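PDB 3DDD: putative Acetyltransferase from Pyrococcus horikoshii, which binds coenzyme A and, as a member of the GNAT acetyltransferase family, probably transfers an acyl group to an acceptor molecule. Local coordinates for residues 121-126 with 265-270; 206-211 with 234-239; 22-27 with 64-69. All coordinates share one frame; numbering follows the deposited sequence.

Contact 1 of 3, residues 121-126 with 265-270; sequences TIRLDA and RMRLGS
Arg-265 takes hold of Asp-125 side-on, each side chain leaving the same face of two antiparallel strands and running alongside the other. NE of Arg-265 meets OD1 of Asp-125 at 3.0 Å along an almost straight path lying in the guanidinium plane, while NH2 of Arg-265 reaches the syn lone pair of Asp-125 OD2, also at 3.0 Å. The two flat groups are twisted 42° apart, so the bidentate salt bridge is not coplanar. Arg-265 starts with CG opposite its own nitrogen (chi1 -180°) and bends at chi3, which turns NE and NH2 back onto the carboxylate. Asp-125 OD1 is also hydrogen-bonded to Thr-145 OG1, and Arg-265 NH2 forms a second salt bridge with the terminal carboxylate of Gly-288. With an alanine here, Asp-125 would probably lose its two-pronged cationic mate and be freer to turn, and the chain terminus would lose its salt bridge too.

On the same face Arg-123 passes Arg-265 at a slant, their guanidinium planes nearly perpendicular (82°); Arg-123 NH2 comes 3.7 Å from Arg-265 CD. Glu-142 and Glu-274 balance Arg-123, and Glu-142 also pairs with Arg-267. The other face is apolar: Leu-124 lies beside Met-266, present as selenomethionine, with CD1 of Leu-124 3.9 Å from CB of Met-266, and SE of Met-266 rests 3.6 Å from CB of Ala-126, against helix 131-136. Paired backbone bonds at Ile-122/Leu-268 and Leu-124/Met-266 fix this alternation.

Coenzyme A touches Asp-125 and Ala-126. Strand 121-126 runs parallel to strand 86-94, the neighbouring pair between which GNAT folds receive the cofactor; its other edge is here completed by strand 258-267, from the second GNAT region.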
ATOM      1  N   THR A 121       5.502  16.155  -1.943  1.00 33.68           N
ATOM      2  CA  THR A 121       4.564  15.365  -2.719  1.00 34.26           C
ATOM      3  C   THR A 121       3.915  14.332  -1.829  1.00 33.89           C
ATOM      4  O   THR A 121       4.587  13.656  -1.072  1.00 32.43           O
ATOM      5  CB  THR A 121       5.251  14.729  -3.906  1.00 34.54           C
ATOM      6  OG1 THR A 121       5.648  15.791  -4.770  1.00 34.78           O
ATOM      7  CG2 THR A 121       4.289  13.758  -4.664  1.00 28.02           C
ATOM      8  N   ILE A 122       2.590  14.248  -1.903  1.00 34.36           N
ATOM      9  CA  ILE A 122       1.850  13.203  -1.206  1.00 33.01           C
ATOM     10  C   ILE A 122       1.027  12.465  -2.243  1.00 33.04           C
ATOM     11  O   ILE A 122       0.377  13.075  -3.078  1.00 29.44           O
ATOM     12  CB  ILE A 122       0.978  13.773  -0.046  1.00 33.48           C
ATOM     13  CG1 ILE A 122       1.880  14.300   1.083  1.00 31.66           C
ATOM     14  CG2 ILE A 122       0.055  12.713   0.514  1.00 25.46           C
ATOM     15  CD1 ILE A 122       1.184  15.218   2.058  1.00 33.57           C
ATOM     16  N   ARG A 123       1.071  11.141  -2.183  1.00 34.34           N
ATOM     17  CA  ARG A 123       0.331  10.314  -3.114  1.00 33.94           C
ATOM     18  C   ARG A 123      -0.484   9.242  -2.394  1.00 33.00           C
ATOM     19  O   ARG A 123      -0.296   8.965  -1.211  1.00 31.24           O
ATOM     20  CB  ARG A 123       1.288   9.679  -4.123  1.00 32.05           C
ATOM     21  CG  ARG A 123       1.999  10.705  -4.962  1.00 31.32           C
ATOM     22  CD  ARG A 123       3.199  10.158  -5.633  1.00 39.59           C
ATOM     23  NE  ARG A 123       2.905   9.439  -6.871  1.00 34.27           N
ATOM     24  CZ  ARG A 123       3.670   8.473  -7.368  1.00 37.22           C
ATOM     25  NH1 ARG A 123       4.757   8.041  -6.710  1.00 38.20           N
ATOM     26  NH2 ARG A 123       3.313   7.889  -8.502  1.00 34.51           N
ATOM     27  N   LEU A 124      -1.396   8.650  -3.142  1.00 32.21           N
ATOM     28  CA  LEU A 124      -2.292   7.633  -2.620  1.00 31.87           C
ATOM     29  C   LEU A 124      -2.980   6.896  -3.758  1.00 30.28           C
ATOM     30  O   LEU A 124      -2.991   7.357  -4.890  1.00 34.65           O
ATOM     31  CB  LEU A 124      -3.349   8.260  -1.703  1.00 32.09           C
ATOM     32  CG  LEU A 124      -4.215   9.385  -2.282  1.00 35.67           C
ATOM     33  CD1 LEU A 124      -5.370   8.843  -3.158  1.00 25.38           C
ATOM     34  CD2 LEU A 124      -4.741  10.233  -1.174  1.00 27.60           C
ATOM     35  N   ASP A 125      -3.572   5.762  -3.413  1.00 33.43           N
ATOM     36  CA  ASP A 125      -4.393   4.954  -4.311  1.00 34.00           C
ATOM     37  C   ASP A 125      -5.828   4.942  -3.837  1.00 33.51           C
ATOM     38  O   ASP A 125      -6.157   4.304  -2.831  1.00 33.30           O
ATOM     39  CB  ASP A 125      -3.825   3.556  -4.393  1.00 34.25           C
ATOM     40  CG  ASP A 125      -2.525   3.538  -5.143  1.00 31.91           C
ATOM     41  OD1 ASP A 125      -2.579   3.793  -6.363  1.00 32.49           O
ATOM     42  OD2 ASP A 125      -1.457   3.282  -4.524  1.00 36.78           O
ATOM     43  N   ALA A 126      -6.652   5.681  -4.578  1.00 29.34           N
ATOM     44  CA  ALA A 126      -8.052   5.982  -4.247  1.00 32.45           C
ATOM     45  C   ALA A 126      -9.086   4.974  -4.726  1.00 33.21           C
ATOM     46  O   ALA A 126      -9.223   4.750  -5.932  1.00 35.89           O
ATOM     47  CB  ALA A 126      -8.432   7.373  -4.888  1.00 29.69           C
ATOM     48  N   ARG A 265      -4.565   6.163  -8.703  1.00 37.42           N
ATOM     49  CA  ARG A 265      -3.452   6.735  -8.012  1.00 35.53           C
ATOM     50  C   ARG A 265      -3.612   8.231  -8.193  1.00 33.37           C
ATOM     51  O   ARG A 265      -4.056   8.674  -9.223  1.00 33.35           O
ATOM     52  CB  ARG A 265      -2.138   6.211  -8.578  1.00 34.65           C
ATOM     53  CG  ARG A 265      -0.879   6.727  -7.942  1.00 31.68           C
ATOM     54  CD  ARG A 265       0.285   5.757  -8.254  1.00 36.06           C
ATOM     55  NE  ARG A 265       0.179   4.567  -7.404  1.00 38.93           N
ATOM     56  CZ  ARG A 265       1.166   3.728  -7.114  1.00 29.35           C
ATOM     57  NH1 ARG A 265       2.379   3.906  -7.627  1.00 34.66           N
ATOM     58  NH2 ARG A 265       0.935   2.718  -6.268  1.00 35.44           N
HETATM   59  N   MSE A 266      -3.309   8.990  -7.147  1.00 34.04           N
HETATM   60  CA  MSE A 266      -3.495  10.443  -7.150  1.00 32.55           C
HETATM   61  C   MSE A 266      -2.329  11.128  -6.452  1.00 31.09           C
HETATM   62  O   MSE A 266      -1.615  10.501  -5.673  1.00 32.50           O
HETATM   63  CB  MSE A 266      -4.790  10.800  -6.425  1.00 32.99           C
HETATM   64  CG  MSE A 266      -6.040  10.154  -6.985  1.00 32.66           C
HETATM   65 SE   MSE A 266      -7.623  10.699  -6.054  0.75 30.96          SE
HETATM   66  CE  MSE A 266      -8.042  12.284  -7.080  1.00 24.51           C
ATOM     67  N   ARG A 267      -2.164  12.415  -6.722  1.00 35.40           N
ATOM     68  CA  ARG A 267      -1.005  13.180  -6.262  1.00 35.32           C
ATOM     69  C   ARG A 267      -1.360  14.598  -5.842  1.00 35.22           C
ATOM     70  O   ARG A 267      -2.102  15.318  -6.527  1.00 35.14           O
ATOM     71  CB  ARG A 267       0.077  13.218  -7.358  1.00 35.28           C
ATOM     72  CG  ARG A 267       1.325  13.994  -6.978  1.00 31.14           C
ATOM     73  CD  ARG A 267       2.299  14.069  -8.121  1.00 37.11           C
ATOM     74  NE  ARG A 267       1.912  15.114  -9.071  1.00 38.39           N
ATOM     75  CZ  ARG A 267       1.281  14.907 -10.216  1.00 38.43           C
ATOM     76  NH1 ARG A 267       1.000  13.691 -10.637  1.00 43.26           N
ATOM     77  NH2 ARG A 267       0.979  15.936 -10.981  1.00 38.70           N
ATOM     78  N   LEU A 268      -0.785  15.003  -4.714  1.00 34.75           N
ATOM     79  CA  LEU A 268      -0.784  16.392  -4.308  1.00 33.70           C
ATOM     80  C   LEU A 268       0.670  16.861  -4.228  1.00 32.87           C
ATOM     81  O   LEU A 268       1.456  16.394  -3.401  1.00 30.17           O
ATOM     82  CB  LEU A 268      -1.518  16.605  -2.991  1.00 34.15           C
ATOM     83  CG  LEU A 268      -1.554  18.058  -2.495  1.00 34.28           C
ATOM     84  CD1 LEU A 268      -2.249  19.026  -3.490  1.00 31.93           C
ATOM     85  CD2 LEU A 268      -2.196  18.125  -1.131  1.00 32.38           C
ATOM     86  N   GLY A 269       1.016  17.797  -5.105  1.00 31.47           N
ATOM     87  CA  GLY A 269       2.368  18.281  -5.214  1.00 32.40           C
ATOM     88  C   GLY A 269       2.992  17.911  -6.551  1.00 35.79           C
ATOM     89  O   GLY A 269       2.293  17.518  -7.492  1.00 34.91           O
ATOM     90  N   SER A 270       4.316  18.018  -6.607  1.00 38.09           N
ATOM     91  CA  SER A 270       5.073  17.832  -7.846  1.00 42.14           C
ATOM     92  C   SER A 270       5.298  16.357  -8.156  1.00 39.65           C
ATOM     93  O   SER A 270       5.501  15.541  -7.256  1.00 38.90           O
ATOM     94  CB  SER A 270       6.419  18.599  -7.791  1.00 43.19           C
ATOM     95  OG  SER A 270       6.987  18.526  -6.484  1.00 51.22           O
TER

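Contact 2 of 3, residues 206-211 with 234-239; sequences GLVYRG and LGAREI. With EDO (1,2-ethanediol), chain D.
Gly-211 O is gripped by two successive backbone N-H groups, the last of the loop and the first of strand 238-242. Arg-237 N gives the stronger bond, 2.8 Å to Gly-211 O and fairly straight (164°), although it approaches from well above the carbonyl plane (56° out of it). Glu-238 N adds a weak, bent bond to Gly-211 O at 3.1 Å. One carbonyl thus pins the start of the strand, and the CB atoms of Arg-237 and Glu-238 come close to that oxygen as well. In addition, CA of Gly-211 makes a C-H...O contact with Gly-235 O at 3.4 Å. The apolar part is slight: Val-208 CG1, set opposite its own backbone nitrogen (chi1 179°), extends to 4.2 Å from Ala-236 CB.

A second shell positions these groups. Gly-235, with positive phi, is the C-prime residue of a Schellman motif that closes helix 221-233 and turns the chain toward Ala-236. Arg-237 folds back on that turn: its NH1 donates to Ala-236 O at 2.9 Å and also to Phe-232 O, and its guanidinium makes a cation-pi contact with the Phe-232 ring. In segment 206-211, Arg-210 takes a positive phi at the turn after strand 204-209 and lays its CG over the centre of the Tyr-209 ring, 3.5 Å above the plane. Arg-210 N donates to O1 of an ethanediol, probably from the crystallisation liquor, at 3.0 Å.

Farther out, Arg-210 forms a salt bridge with Glu-48, and Tyr-209 packs on Ser-52 and Ile-56, so the turn meets helix 47-60 of the N-terminal half. Strand 212-218, helix 221-233 and the parallel strand 238-242 follow in the order of the GNAT beta4-alpha3-beta5 unit, and Ala-236 and Ile-239 rest on Ile-213 within it.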
ATOM      1  N   GLY A 206      10.887  -9.825  -7.284  1.00 31.66           N
ATOM      2  CA  GLY A 206       9.542  -9.789  -6.751  1.00 32.01           C
ATOM      3  C   GLY A 206       9.534 -10.180  -5.284  1.00 32.52           C
ATOM      4  O   GLY A 206      10.359 -10.994  -4.847  1.00 34.07           O
ATOM      5  N   LEU A 207       8.618  -9.575  -4.520  1.00 32.95           N
ATOM      6  CA  LEU A 207       8.481  -9.880  -3.100  1.00 34.22           C
ATOM      7  C   LEU A 207       7.176 -10.626  -2.913  1.00 31.99           C
ATOM      8  O   LEU A 207       6.169 -10.189  -3.398  1.00 30.65           O
ATOM      9  CB  LEU A 207       8.493  -8.606  -2.272  1.00 34.23           C
ATOM     10  CG  LEU A 207       8.468  -8.781  -0.749  1.00 33.48           C
ATOM     11  CD1 LEU A 207       9.797  -9.340  -0.238  1.00 24.33           C
ATOM     12  CD2 LEU A 207       8.158  -7.412  -0.138  1.00 34.30           C
ATOM     13  N   VAL A 208       7.216 -11.786  -2.274  1.00 34.36           N
ATOM     14  CA  VAL A 208       6.031 -12.613  -2.112  1.00 35.34           C
ATOM     15  C   VAL A 208       5.743 -12.701  -0.627  1.00 35.65           C
ATOM     16  O   VAL A 208       6.582 -13.155   0.140  1.00 32.45           O
ATOM     17  CB  VAL A 208       6.228 -14.033  -2.721  1.00 35.61           C
ATOM     18  CG1 VAL A 208       4.985 -14.887  -2.523  1.00 30.42           C
ATOM     19  CG2 VAL A 208       6.538 -13.924  -4.171  1.00 36.37           C
ATOM     20  N   TYR A 209       4.560 -12.233  -0.235  1.00 36.11           N
ATOM     21  CA  TYR A 209       4.123 -12.259   1.131  1.00 36.32           C
ATOM     22  C   TYR A 209       2.709 -12.767   1.142  1.00 36.77           C
ATOM     23  O   TYR A 209       1.849 -12.155   0.519  1.00 35.00           O
ATOM     24  CB  TYR A 209       4.166 -10.838   1.733  1.00 35.89           C
ATOM     25  CG  TYR A 209       3.661 -10.811   3.161  1.00 38.55           C
ATOM     26  CD1 TYR A 209       4.323 -11.520   4.177  1.00 39.67           C
ATOM     27  CD2 TYR A 209       2.512 -10.113   3.499  1.00 37.06           C
ATOM     28  CE1 TYR A 209       3.863 -11.489   5.484  1.00 35.36           C
ATOM     29  CE2 TYR A 209       2.038 -10.107   4.793  1.00 38.53           C
ATOM     30  CZ  TYR A 209       2.725 -10.770   5.785  1.00 40.63           C
ATOM     31  OH  TYR A 209       2.199 -10.757   7.060  1.00 44.80           O
ATOM     32  N   ARG A 210       2.462 -13.876   1.842  1.00 39.60           N
ATOM     33  CA  ARG A 210       1.167 -14.536   1.809  1.00 40.48           C
ATOM     34  C   ARG A 210       0.768 -14.858   0.353  1.00 43.37           C
ATOM     35  O   ARG A 210       1.536 -15.483  -0.399  1.00 43.96           O
ATOM     36  CB  ARG A 210       0.142 -13.675   2.502  1.00 40.61           C
ATOM     37  CG  ARG A 210       0.552 -13.231   3.931  1.00 44.66           C
ATOM     38  CD  ARG A 210       0.764 -14.403   4.857  1.00 48.25           C
ATOM     39  NE  ARG A 210       0.959 -14.022   6.260  1.00 49.42           N
ATOM     40  CZ  ARG A 210       0.013 -13.981   7.201  1.00 54.67           C
ATOM     41  NH1 ARG A 210      -1.259 -14.284   6.936  1.00 55.33           N
ATOM     42  NH2 ARG A 210       0.345 -13.629   8.437  1.00 53.74           N
ATOM     43  N   GLY A 211      -0.397 -14.444  -0.095  1.00 42.79           N
ATOM     44  CA  GLY A 211      -0.777 -14.826  -1.461  1.00 40.06           C
ATOM     45  C   GLY A 211      -0.563 -13.681  -2.415  1.00 39.81           C
ATOM     46  O   GLY A 211      -1.287 -13.545  -3.403  1.00 40.04           O
ATOM     47  N   LEU A 234       5.261 -20.356  -5.424  1.00 37.18           N
ATOM     48  CA  LEU A 234       5.394 -20.109  -3.994  1.00 35.65           C
ATOM     49  C   LEU A 234       4.142 -19.479  -3.339  1.00 36.01           C
ATOM     50  O   LEU A 234       4.199 -18.960  -2.227  1.00 35.51           O
ATOM     51  CB  LEU A 234       6.643 -19.284  -3.736  1.00 36.96           C
ATOM     52  CG  LEU A 234       7.987 -19.882  -4.190  1.00 39.50           C
ATOM     53  CD1 LEU A 234       9.131 -18.944  -3.855  1.00 45.17           C
ATOM     54  CD2 LEU A 234       8.233 -21.206  -3.565  1.00 36.66           C
ATOM     55  N   GLY A 235       3.007 -19.540  -4.033  1.00 36.03           N
ATOM     56  CA  GLY A 235       1.698 -19.211  -3.461  1.00 34.15           C
ATOM     57  C   GLY A 235       1.113 -17.862  -3.796  1.00 33.39           C
ATOM     58  O   GLY A 235       0.064 -17.542  -3.266  1.00 33.28           O
ATOM     59  N   ALA A 236       1.804 -17.057  -4.622  1.00 34.35           N
ATOM     60  CA  ALA A 236       1.317 -15.740  -5.081  1.00 32.96           C
ATOM     61  C   ALA A 236       0.107 -15.924  -5.975  1.00 31.60           C
ATOM     62  O   ALA A 236       0.133 -16.700  -6.910  1.00 32.17           O
ATOM     63  CB  ALA A 236       2.417 -14.974  -5.830  1.00 32.37           C
ATOM     64  N   ARG A 237      -0.970 -15.218  -5.646  1.00 30.14           N
ATOM     65  CA  ARG A 237      -2.225 -15.286  -6.348  1.00 28.60           C
ATOM     66  C   ARG A 237      -2.758 -13.888  -6.708  1.00 30.16           C
ATOM     67  O   ARG A 237      -3.771 -13.785  -7.364  1.00 31.93           O
ATOM     68  CB  ARG A 237      -3.254 -16.022  -5.466  1.00 26.56           C
ATOM     69  CG  ARG A 237      -2.923 -17.506  -5.226  1.00 26.79           C
ATOM     70  CD  ARG A 237      -2.913 -18.319  -6.532  1.00 26.02           C
ATOM     71  NE  ARG A 237      -2.618 -19.745  -6.328  1.00 26.53           N
ATOM     72  CZ  ARG A 237      -1.399 -20.280  -6.231  1.00 24.93           C
ATOM     73  NH1 ARG A 237      -0.294 -19.548  -6.273  1.00 23.82           N
ATOM     74  NH2 ARG A 237      -1.284 -21.567  -6.019  1.00 30.05           N
ATOM     75  N   GLU A 238      -2.109 -12.817  -6.252  1.00 30.90           N
ATOM     76  CA  GLU A 238      -2.572 -11.484  -6.549  1.00 34.64           C
ATOM     77  C   GLU A 238      -1.420 -10.535  -6.868  1.00 33.23           C
ATOM     78  O   GLU A 238      -0.342 -10.656  -6.303  1.00 35.46           O
ATOM     79  CB  GLU A 238      -3.350 -10.911  -5.384  1.00 35.33           C
ATOM     80  CG  GLU A 238      -4.653 -11.635  -5.050  1.00 46.00           C
ATOM     81  CD  GLU A 238      -5.492 -10.842  -4.044  1.00 43.78           C
ATOM     82  OE1 GLU A 238      -4.903  -9.987  -3.312  1.00 55.10           O
ATOM     83  OE2 GLU A 238      -6.723 -11.056  -4.020  1.00 47.99           O
ATOM     84  N   ILE A 239      -1.709  -9.573  -7.744  1.00 30.98           N
ATOM     85  CA  ILE A 239      -0.764  -8.576  -8.210  1.00 29.83           C
ATOM     86  C   ILE A 239      -1.538  -7.295  -8.489  1.00 31.37           C
ATOM     87  O   ILE A 239      -2.688  -7.320  -8.947  1.00 29.95           O
ATOM     88  CB  ILE A 239       0.009  -9.074  -9.488  1.00 30.72           C
ATOM     89  CG1 ILE A 239       1.104  -8.080  -9.883  1.00 30.00           C
ATOM     90  CG2 ILE A 239      -0.961  -9.334 -10.593  1.00 29.23           C
ATOM     91  CD1 ILE A 239       2.089  -8.510 -10.951  1.00 27.57           C
TER
HETATM   92  C1  EDO D 302       5.289 -15.686   2.541  1.00 58.33           C
HETATM   93  O1  EDO D 302       4.664 -14.985   3.602  1.00 42.78           O
HETATM   94  C2  EDO D 302       4.406 -16.897   2.268  1.00 62.77           C
HETATM   95  O2  EDO D 302       5.018 -17.671   1.236  1.00 66.19           O

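Contact 3 of 3, residues 22-27 with 64-69; sequences IRYATP and GCLLAF. With EDO (1,2-ethanediol), chain C.
The Phe-69 ring brings CE2 and CZ over one face of the Arg-23 guanidinium, the distinctive feature of an otherwise regular strand pair. Phe-69 CE2 sits over the centre of the guanidinium, 3.5 Å above its plane, and Arg-23 NH2 approaches Phe-69 CZ to 3.4 Å; the two planes are tilted 36° apart, so this is no flat stack. To get there Arg-23 places CG between its backbone nitrogen and carbonyl carbon (chi1 59°) and then runs extended to NE. Two partners fix its end: NH1 donates to Tyr-24 O from above that carbonyl's plane, at 3.0 Å, and NH2 pairs with Asp-29 in a salt bridge.

Leu-67 lies on the same face and touches Ala-25 CB through its CG, 3.8 Å away, while Cys-65 SG closes on that methyl group at 3.6 Å. Met-33 of helix 30-41 covers all three. Tyr-24 and Leu-66 occupy the other face, pointing the same way: Leu-66 CD2 stands over the Tyr-24 ring in a CH-pi contact, 4.1 Å from the centroid. Ile-22 continues this face, its CG1 against Ala-68 CB, and helix 103-118 packs on it through Arg-110. O2 of an ethanediol, probably from the crystallisation liquor, donates to Ile-22 O.

Between the faces, Arg-23 and Leu-67 exchange two backbone hydrogen bonds, and Ala-25 N reaches Cys-65 O at 2.7 Å, almost straight (176°). Just beyond, a water accepts from Cys-65 N and donates to Ala-25 O, extending the pairing by a bridge.

Antiparallel strands 21-24 and 65-70, separated in sequence by helices 30-41 and 47-60 and covered by helices on both faces, reproduce the opening beta1-alpha1-alpha2-beta2 portion of the GNAT fold.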
ATOM      1  N   ILE A  22      -8.951  12.579  18.460  1.00 35.10           N
ATOM      2  CA  ILE A  22      -8.112  12.021  17.429  1.00 35.45           C
ATOM      3  C   ILE A  22      -6.681  12.038  17.928  1.00 33.15           C
ATOM      4  O   ILE A  22      -6.187  13.057  18.403  1.00 33.47           O
ATOM      5  CB  ILE A  22      -8.261  12.794  16.093  1.00 33.47           C
ATOM      6  CG1 ILE A  22      -9.711  12.751  15.597  1.00 39.60           C
ATOM      7  CG2 ILE A  22      -7.386  12.215  15.052  1.00 30.37           C
ATOM      8  CD1 ILE A  22      -9.904  13.500  14.244  1.00 40.40           C
ATOM      9  N   ARG A  23      -6.017  10.898  17.856  1.00 33.79           N
ATOM     10  CA  ARG A  23      -4.691  10.798  18.407  1.00 31.96           C
ATOM     11  C   ARG A  23      -3.817   9.809  17.642  1.00 32.99           C
ATOM     12  O   ARG A  23      -4.310   9.053  16.809  1.00 33.57           O
ATOM     13  CB  ARG A  23      -4.779  10.411  19.857  1.00 26.89           C
ATOM     14  CG  ARG A  23      -5.475   9.098  20.119  1.00 32.21           C
ATOM     15  CD  ARG A  23      -5.010   8.584  21.488  1.00 26.66           C
ATOM     16  NE  ARG A  23      -5.550   7.299  21.898  1.00 34.01           N
ATOM     17  CZ  ARG A  23      -5.216   6.123  21.376  1.00 38.13           C
ATOM     18  NH1 ARG A  23      -4.366   6.036  20.366  1.00 37.32           N
ATOM     19  NH2 ARG A  23      -5.770   5.023  21.851  1.00 28.92           N
ATOM     20  N   TYR A  24      -2.524   9.843  17.946  1.00 32.26           N
ATOM     21  CA  TYR A  24      -1.559   8.919  17.389  1.00 31.44           C
ATOM     22  C   TYR A  24      -1.850   7.547  17.945  1.00 29.37           C
ATOM     23  O   TYR A  24      -2.029   7.416  19.131  1.00 33.84           O
ATOM     24  CB  TYR A  24      -0.141   9.335  17.779  1.00 29.51           C
ATOM     25  CG  TYR A  24       0.390  10.527  17.022  1.00 30.65           C
ATOM     26  CD1 TYR A  24       0.875  10.376  15.741  1.00 27.28           C
ATOM     27  CD2 TYR A  24       0.434  11.802  17.591  1.00 33.28           C
ATOM     28  CE1 TYR A  24       1.372  11.435  15.032  1.00 37.91           C
ATOM     29  CE2 TYR A  24       0.900  12.897  16.844  1.00 30.36           C
ATOM     30  CZ  TYR A  24       1.387  12.692  15.574  1.00 33.45           C
ATOM     31  OH  TYR A  24       1.914  13.716  14.794  1.00 36.67           O
ATOM     32  N   ALA A  25      -1.898   6.551  17.073  1.00 30.04           N
ATOM     33  CA  ALA A  25      -2.016   5.147  17.446  1.00 34.63           C
ATOM     34  C   ALA A  25      -0.679   4.661  17.975  1.00 35.88           C
ATOM     35  O   ALA A  25       0.344   5.218  17.627  1.00 33.75           O
ATOM     36  CB  ALA A  25      -2.406   4.298  16.204  1.00 33.79           C
ATOM     37  N   THR A  26      -0.706   3.635  18.831  1.00 37.39           N
ATOM     38  CA  THR A  26       0.469   2.867  19.229  1.00 33.31           C
ATOM     39  C   THR A  26       0.131   1.401  18.947  1.00 37.00           C
ATOM     40  O   THR A  26      -0.996   1.101  18.528  1.00 34.44           O
ATOM     41  CB  THR A  26       0.827   3.063  20.723  1.00 35.83           C
ATOM     42  OG1 THR A  26      -0.063   2.311  21.564  1.00 36.67           O
ATOM     43  CG2 THR A  26       0.773   4.560  21.101  1.00 33.82           C
ATOM     44  N   PRO A  27       1.100   0.467  19.141  1.00 38.50           N
ATOM     45  CA  PRO A  27       0.755  -0.940  18.932  1.00 38.46           C
ATOM     46  C   PRO A  27      -0.308  -1.495  19.899  1.00 38.64           C
ATOM     47  O   PRO A  27      -0.899  -2.543  19.610  1.00 40.47           O
ATOM     48  CB  PRO A  27       2.115  -1.661  19.096  1.00 39.09           C
ATOM     49  CG  PRO A  27       3.133  -0.581  18.817  1.00 40.21           C
ATOM     50  CD  PRO A  27       2.526   0.621  19.474  1.00 36.03           C
ATOM     51  N   GLY A  64       2.739   6.997  12.356  1.00 35.90           N
ATOM     52  CA  GLY A  64       2.040   7.289  11.106  1.00 36.06           C
ATOM     53  C   GLY A  64       0.549   7.129  11.159  1.00 34.34           C
ATOM     54  O   GLY A  64      -0.128   7.474  10.218  1.00 35.25           O
ATOM     55  N   CYS A  65       0.028   6.571  12.243  1.00 36.26           N
ATOM     56  CA  CYS A  65      -1.375   6.232  12.278  1.00 34.99           C
ATOM     57  C   CYS A  65      -2.162   7.147  13.229  1.00 31.78           C
ATOM     58  O   CYS A  65      -1.863   7.253  14.417  1.00 31.92           O
ATOM     59  CB  CYS A  65      -1.550   4.760  12.612  1.00 35.54           C
ATOM     60  SG  CYS A  65      -3.299   4.281  12.717  1.00 42.35           S
ATOM     61  N   LEU A  66      -3.153   7.829  12.660  1.00 31.82           N
ATOM     62  CA  LEU A  66      -4.125   8.632  13.433  1.00 32.34           C
ATOM     63  C   LEU A  66      -5.413   7.843  13.637  1.00 31.83           C
ATOM     64  O   LEU A  66      -5.897   7.213  12.700  1.00 31.79           O
ATOM     65  CB  LEU A  66      -4.411   9.970  12.743  1.00 30.02           C
ATOM     66  CG  LEU A  66      -3.209  10.926  12.689  1.00 34.64           C
ATOM     67  CD1 LEU A  66      -3.703  12.226  12.198  1.00 20.85           C
ATOM     68  CD2 LEU A  66      -2.504  11.052  14.057  1.00 31.93           C
ATOM     69  N   LEU A  67      -5.925   7.845  14.875  1.00 33.89           N
ATOM     70  CA  LEU A  67      -7.154   7.116  15.250  1.00 34.06           C
ATOM     71  C   LEU A  67      -8.166   8.096  15.805  1.00 33.90           C
ATOM     72  O   LEU A  67      -7.779   8.948  16.595  1.00 33.91           O
ATOM     73  CB  LEU A  67      -6.876   6.090  16.341  1.00 35.45           C
ATOM     74  CG  LEU A  67      -6.122   4.803  16.030  1.00 45.44           C
ATOM     75  CD1 LEU A  67      -6.186   3.994  17.274  1.00 40.53           C
ATOM     76  CD2 LEU A  67      -6.699   4.037  14.858  1.00 48.71           C
ATOM     77  N   ALA A  68      -9.437   7.971  15.387  1.00 33.86           N
ATOM     78  CA  ALA A  68     -10.545   8.845  15.826  1.00 34.67           C
ATOM     79  C   ALA A  68     -11.481   8.055  16.740  1.00 35.45           C
ATOM     80  O   ALA A  68     -11.898   6.946  16.419  1.00 36.52           O
ATOM     81  CB  ALA A  68     -11.315   9.391  14.637  1.00 33.24           C
ATOM     82  N   PHE A  69     -11.769   8.621  17.889  1.00 37.15           N
ATOM     83  CA  PHE A  69     -12.517   7.957  18.924  1.00 38.74           C
ATOM     84  C   PHE A  69     -13.708   8.838  19.262  1.00 39.64           C
ATOM     85  O   PHE A  69     -13.564  10.057  19.394  1.00 36.51           O
ATOM     86  CB  PHE A  69     -11.648   7.810  20.184  1.00 39.97           C
ATOM     87  CG  PHE A  69     -10.608   6.740  20.096  1.00 43.79           C
ATOM     88  CD1 PHE A  69     -10.888   5.443  20.500  1.00 48.78           C
ATOM     89  CD2 PHE A  69      -9.328   7.030  19.647  1.00 46.09           C
ATOM     90  CE1 PHE A  69      -9.911   4.450  20.433  1.00 50.29           C
ATOM     91  CE2 PHE A  69      -8.357   6.042  19.573  1.00 43.87           C
ATOM     92  CZ  PHE A  69      -8.645   4.759  19.970  1.00 44.66           C
TER
HETATM   93  C1  EDO C 301      -2.083  14.816  15.156  1.00 40.62           C
HETATM   94  O1  EDO C 301      -2.975  15.610  14.383  1.00 29.80           O
HETATM   95  C2  EDO C 301      -2.675  14.465  16.526  1.00 34.59           C
HETATM   96  O2  EDO C 301      -4.084  14.349  16.418  1.00 44.48           O
HETATM   97  O   HOH W   1       1.119   5.986  14.842  1.00 33.93           O

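Contacts 1 and 3 are buried pairs of antiparallel strands, whereas contact 2 is partly buried and joins two turns. No two share a strand, but strand 140-149 pairs with both strand 238-242 of contact 2 and strand 258-267 of contact 1. Contact 1 comes within about 11 Å of each other contact at the nearest atoms, and contact 2 lies across the chain's centre from both. The chemistry follows the place. Contact 1, where the two GNAT regions merge, buries a charge network on one face beside the cofactor. Contact 3, in the N-terminal half, combines backbone pairing with mainly apolar side chains packed against helices, and one arginine beside a ring; contact 2 relies on backbone bonds.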